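Enoyl-CoA hydratase (Mycobacterium avium, PDB 3OC7) probably catalyses the reversible hydration of 2-enoyl-CoA thioesters in fatty acid metabolism. Local coordinates at residues Asn33-Thr37 with Ala38-Gln42. Numbering follows the deposited sequence. Where two conformers were deposited one is given.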
ATOM      1  N   ASN A  33      22.222 -23.112  -2.497  1.00 19.29           N
ATOM      2  CA  ASN A  33      20.875 -23.132  -3.089  1.00 18.62           C
ATOM      3  C   ASN A  33      20.680 -22.124  -4.240  1.00 18.83           C
ATOM      4  O   ASN A  33      19.616 -21.486  -4.362  1.00 18.39           O
ATOM      5  CB  ASN A  33      19.789 -22.979  -1.998  1.00 18.57           C
ATOM      6  CG  ASN A  33      19.779 -24.140  -0.983  1.00 16.70           C
ATOM      7  OD1 ASN A  33      20.128 -25.281  -1.307  1.00 16.06           O
ATOM      8  ND2 ASN A  33      19.327 -23.856   0.244  1.00 17.04           N
ATOM      9  N   ALA A  34      21.701 -21.987  -5.086  1.00 18.63           N
ATOM     10  CA  ALA A  34      21.632 -21.083  -6.247  1.00 18.66           C
ATOM     11  C   ALA A  34      20.656 -21.568  -7.321  1.00 18.95           C
ATOM     12  O   ALA A  34      20.385 -22.767  -7.440  1.00 19.17           O
ATOM     13  CB  ALA A  34      23.037 -20.864  -6.854  1.00 19.33           C
ATOM     14  N   LEU A  35      20.149 -20.620  -8.116  1.00 19.28           N
ATOM     15  CA  LEU A  35      19.155 -20.905  -9.168  1.00 19.46           C
ATOM     16  C   LEU A  35      19.739 -21.448 -10.489  1.00 18.95           C
ATOM     17  O   LEU A  35      19.676 -20.783 -11.528  1.00 19.71           O
ATOM     18  CB  LEU A  35      18.289 -19.665  -9.423  1.00 19.78           C
ATOM     19  CG  LEU A  35      17.451 -19.162  -8.243  1.00 20.53           C
ATOM     20  CD1 LEU A  35      17.302 -17.641  -8.286  1.00 23.58           C
ATOM     21  CD2 LEU A  35      16.090 -19.848  -8.176  1.00 21.65           C
ATOM     22  N   SER A  36      20.298 -22.656 -10.438  1.00 18.13           N
ATOM     23  CA  SER A  36      20.823 -23.344 -11.628  1.00 17.77           C
ATOM     24  C   SER A  36      19.691 -23.838 -12.540  1.00 17.96           C
ATOM     25  O   SER A  36      18.539 -23.934 -12.096  1.00 17.60           O
ATOM     26  CB  SER A  36      21.704 -24.526 -11.199  1.00 17.83           C
ATOM     27  OG  SER A  36      20.958 -25.535 -10.536  1.00 16.87           O
ATOM     28  N   THR A  37      20.004 -24.180 -13.800  1.00 17.60           N
ATOM     29  CA  THR A  37      19.007 -24.718 -14.741  0.70 18.01           C
ATOM     30  C   THR A  37      18.310 -25.958 -14.182  1.00 17.03           C
ATOM     31  O   THR A  37      17.082 -26.098 -14.271  1.00 16.73           O
ATOM     32  CB  THR A  37      19.641 -25.080 -16.126  0.70 18.52           C
ATOM     33  OG1 THR A  37      20.181 -23.905 -16.734  0.70 20.79           O
ATOM     34  CG2 THR A  37      18.617 -25.710 -17.078  0.70 19.78           C
ATOM     35  N   ALA A  38      19.107 -26.865 -13.610  1.00 16.47           N
ATOM     36  CA  ALA A  38      18.589 -28.105 -13.033  1.00 15.85           C
ATOM     37  C   ALA A  38      17.671 -27.867 -11.827  1.00 15.63           C
ATOM     38  O   ALA A  38      16.603 -28.484 -11.726  1.00 15.38           O
ATOM     39  CB  ALA A  38      19.745 -29.055 -12.651  1.00 16.33           C
ATOM     40  N   LEU A  39      18.085 -26.995 -10.904  1.00 14.95           N
ATOM     41  CA  LEU A  39      17.229 -26.687  -9.737  1.00 14.78           C
ATOM     42  C   LEU A  39      15.882 -26.068 -10.165  1.00 14.42           C
ATOM     43  O   LEU A  39      14.816 -26.446  -9.644  1.00 14.42           O
ATOM     44  CB  LEU A  39      17.949 -25.792  -8.712  1.00 15.19           C
ATOM     45  CG  LEU A  39      17.212 -25.503  -7.393  1.00 15.14           C
ATOM     46  CD1 LEU A  39      18.166 -25.496  -6.190  1.00 16.80           C
ATOM     47  CD2 LEU A  39      16.414 -24.208  -7.463  1.00 16.86           C
ATOM     48  N   VAL A  40      15.929 -25.137 -11.116  1.00 13.35           N
ATOM     49  CA  VAL A  40      14.713 -24.504 -11.666  1.00 13.59           C
ATOM     50  C   VAL A  40      13.753 -25.508 -12.339  1.00 13.43           C
ATOM     51  O   VAL A  40      12.552 -25.508 -12.048  1.00 12.96           O
ATOM     52  CB  VAL A  40      15.076 -23.304 -12.601  1.00 13.27           C
ATOM     53  CG1 VAL A  40      13.842 -22.773 -13.322  1.00 15.40           C
ATOM     54  CG2 VAL A  40      15.697 -22.165 -11.794  1.00 14.59           C
ATOM     55  N   SER A  41      14.267 -26.396 -13.195  1.00 13.38           N
ATOM     56  CA  SER A  41      13.445 -27.471 -13.803  1.00 13.87           C
ATOM     57  C   SER A  41      12.788 -28.391 -12.761  1.00 13.93           C
ATOM     58  O   SER A  41      11.599 -28.748 -12.887  1.00 13.20           O
ATOM     59  CB  SER A  41      14.259 -28.322 -14.810  1.00 14.51           C
ATOM     60  OG  SER A  41      14.645 -27.557 -15.939  1.00 18.34           O
ATOM     61  N   GLN A  42      13.562 -28.766 -11.734  1.00 13.00           N
ATOM     62  CA  GLN A  42      13.038 -29.616 -10.660  1.00 13.36           C
ATOM     63  C   GLN A  42      11.948 -28.951  -9.795  1.00 12.60           C
ATOM     64  O   GLN A  42      11.033 -29.642  -9.327  1.00 13.55           O
ATOM     65  CB  GLN A  42      14.172 -30.214  -9.797  1.00 13.26           C
ATOM     66  CG  GLN A  42      15.034 -31.261 -10.581  1.00 16.31           C
ATOM     67  CD  GLN A  42      16.302 -31.709  -9.854  1.00 19.60           C
ATOM     68  OE1 GLN A  42      16.323 -31.834  -8.629  1.00 20.01           O
ATOM     69  NE2 GLN A  42      17.358 -31.990 -10.621  1.00 21.32           N
TER
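Ser36 OG lies 3.2 Å from Leu39 N, and the N-H...O angle of 162° identifies this as a nearly straight bond donated by the backbone to the hydroxyl oxygen. A chi1 of 66° sets OG between the serine's own N and carbonyl carbon, which turns the oxygen in over the first turn of the helix; the same atom also lies alongside Leu39 CB at 3.5 Å. Ser36 is therefore the N-cap of helix 37-52, its hydroxyl accepting from an N-H of the first turn, where the main-chain acceptors of a preceding helical turn are lacking. Its backbone begins the i to i+4 helical bonds: Ser36 O accepts from Val40 N at 3.0 Å and, one residue on, Thr37 O accepts from Ser41 N. The hydroxyl of Ser41 makes at most a weak bond to that second carbonyl.

In the crotonase fold this helix follows strand 21-26 and leads to strand 58-63, the parallel neighbour of 21-26 in the sheet, making a beta-alpha-beta crossover. Apolar contacts across the cap are longer. Leu35, the centre of an inverse gamma turn, places CB 4.3 Å from Val40 CG2, and the same methyl sits 3.4 Å from Ser36 O. Leu39 extends back along the loop, its chi1 of -175° putting CG opposite the backbone N, and brings CD1 to 3.7 Å from Ala34 O and CD2 to 4.4 Å from Leu35 CD2. Its buried side chain also touches Leu26 of strand 21-26, joining the start of the helix to the sheet, while the Leu35 backbone is hydrogen-bonded to Gly71.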